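Long-range contact in ammonium transporter (Kuenenia stuttgartiensis, PDB 6EU6), which probably recognises ammonium as the membrane-embedded, Amt-family sensor module of a histidine kinase, so that the signal can pass across the membrane: residues 163-168 with 279-284. Numbering follows the deposited sequence.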
loop_
_atom_site.group_PDB
_atom_site.type_symbol
_atom_site.label_atom_id
_atom_site.label_comp_id
_atom_site.label_asym_id
_atom_site.label_seq_id
_atom_site.Cartn_x
_atom_site.Cartn_y
_atom_site.Cartn_z
ATOM N N ASP A 163 -22.038 -11.651 13.271
ATOM C CA ASP A 163 -21.115 -11.502 12.149
ATOM C C ASP A 163 -20.125 -10.387 12.540
ATOM O O ASP A 163 -20.429 -9.218 12.432
ATOM C CB ASP A 163 -21.896 -11.170 10.919
ATOM C CG ASP A 163 -21.053 -11.155 9.669
ATOM O OD1 ASP A 163 -19.797 -11.330 9.742
ATOM O OD2 ASP A 163 -21.662 -10.913 8.616
ATOM N N PHE A 164 -18.966 -10.781 13.035
ATOM C CA PHE A 164 -18.019 -9.799 13.521
ATOM C C PHE A 164 -17.686 -8.662 12.559
ATOM O O PHE A 164 -17.834 -7.481 12.890
ATOM C CB PHE A 164 -16.732 -10.547 13.927
ATOM C CG PHE A 164 -15.645 -9.632 14.349
ATOM C CD1 PHE A 164 -15.845 -8.745 15.413
ATOM C CD2 PHE A 164 -14.381 -9.712 13.777
ATOM C CE1 PHE A 164 -14.829 -7.893 15.810
ATOM C CE2 PHE A 164 -13.379 -8.851 14.175
ATOM C CZ PHE A 164 -13.590 -7.919 15.160
ATOM N N ALA A 165 -17.176 -9.019 11.385
ATOM C CA ALA A 165 -16.691 -8.047 10.453
ATOM C C ALA A 165 -17.420 -8.069 9.100
ATOM O O ALA A 165 -17.123 -7.267 8.231
ATOM C CB ALA A 165 -15.173 -8.185 10.335
ATOM N N GLY A 166 -18.420 -8.934 8.921
ATOM C CA GLY A 166 -19.233 -8.862 7.731
ATOM C C GLY A 166 -19.096 -9.970 6.713
ATOM O O GLY A 166 -19.207 -9.735 5.483
ATOM N N ALA A 167 -18.875 -11.190 7.178
ATOM C CA ALA A 167 -18.882 -12.288 6.244
ATOM C C ALA A 167 -20.205 -12.356 5.430
ATOM O O ALA A 167 -20.205 -12.610 4.203
ATOM C CB ALA A 167 -18.648 -13.611 6.964
ATOM N N THR A 168 -21.306 -12.132 6.143
ATOM C CA THR A 168 -22.618 -12.057 5.563
ATOM C C THR A 168 -22.948 -10.600 5.196
ATOM O O THR A 168 -23.312 -10.315 4.063
ATOM C CB THR A 168 -23.701 -12.649 6.530
ATOM O OG1 THR A 168 -23.499 -14.072 6.656
ATOM C CG2 THR A 168 -25.036 -12.458 5.950
ATOM N N ALA A 279 -14.287 -15.889 5.033
ATOM C CA ALA A 279 -14.868 -16.705 6.077
ATOM C C ALA A 279 -14.457 -16.294 7.459
ATOM O O ALA A 279 -15.306 -16.206 8.395
ATOM C CB ALA A 279 -14.560 -18.171 5.850
ATOM N N ILE A 280 -13.165 -15.974 7.613
ATOM C CA ILE A 280 -12.648 -15.611 8.925
ATOM C C ILE A 280 -13.149 -14.240 9.397
ATOM O O ILE A 280 -13.137 -13.949 10.574
ATOM C CB ILE A 280 -11.126 -15.719 8.993
ATOM C CG1 ILE A 280 -10.681 -15.844 10.417
ATOM C CG2 ILE A 280 -10.455 -14.469 8.373
ATOM C CD1 ILE A 280 -11.081 -17.147 11.072
ATOM N N THR A 281 -13.688 -13.457 8.467
ATOM C CA THR A 281 -14.280 -12.176 8.757
ATOM C C THR A 281 -15.471 -12.304 9.705
ATOM O O THR A 281 -15.873 -11.318 10.373
ATOM C CB THR A 281 -14.677 -11.471 7.402
ATOM O OG1 THR A 281 -13.449 -11.125 6.701
ATOM C CG2 THR A 281 -15.264 -10.230 7.566
ATOM N N ALA A 282 -16.096 -13.475 9.740
ATOM C CA ALA A 282 -17.299 -13.645 10.625
ATOM C C ALA A 282 -16.889 -13.783 12.074
ATOM O O ALA A 282 -17.685 -13.517 12.949
ATOM C CB ALA A 282 -18.073 -14.892 10.257
ATOM N N SER A 283 -15.680 -14.277 12.327
ATOM C CA SER A 283 -15.372 -14.803 13.627
ATOM C C SER A 283 -13.986 -14.525 14.139
ATOM O O SER A 283 -13.596 -15.043 15.187
ATOM C CB SER A 283 -15.577 -16.313 13.608
ATOM O OG SER A 283 -14.615 -16.909 12.769
ATOM N N SER A 284 -13.223 -13.664 13.481
ATOM C CA SER A 284 -11.794 -13.592 13.825
ATOM C C SER A 284 -11.538 -13.093 15.248
ATOM O O SER A 284 -10.457 -13.308 15.762
ATOM C CB SER A 284 -11.020 -12.741 12.799
ATOM O OG SER A 284 -11.634 -11.497 12.754
#
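F164 and A165 each turn a backbone N-H onto successive carbonyls at the C-terminal end of helix 266-280: F164 N donates to A282 O (3.0 Å, 161°), the donor lying well above that carbonyl plane, and A165 N meets T281 O at 2.8 Å, almost straight down its C=O. The side chains fill in around these two bonds. The methyl of A165 presses on T281 CG2, with CB and CG2 only 3.4 Å apart, tighter than usual van der Waals contact. T281 holds CG2 anti to its backbone N, which brings this methyl under the A165-G166 turn while OG1 bonds back to L277 O. The F164 ring comes alongside S284, whose OG lies at its edge near the ring plane, 3.4 Å from CD2. Further along, A167 CB packs on A282 CB (3.6 Å). Beside them, D163 OD1 approaches A282 CA to 3.5 Å, but the hydrogen bonds of the carboxylate go to amides of its own turn and the helix after it. OD1 takes G166 N from above the carboxylate plane, an Asx motif, and A167 N (2.7 Å) through its syn lone pair, while OD2 accepts from T168 N (2.8 Å) and V169 N. Four amides thus fix its rotation at the start of helix 167-185, where G166 is the N-cap and adopts a positive phi (110°). The Asp-Phe-Ala-Gly sequence resembles the start of the Amt-family signature. A MES molecule, probably from the crystallisation liquor, bonds to D163 N and F164 O. The contact joins the N-terminal end of helix 167-185 to the C-terminal end of helix 266-280; helix 206-226 packs on T281 through W220 and F223, helix 322-340 covers A167 and A282 with T334 and V337, and helix 289-312 backs A279.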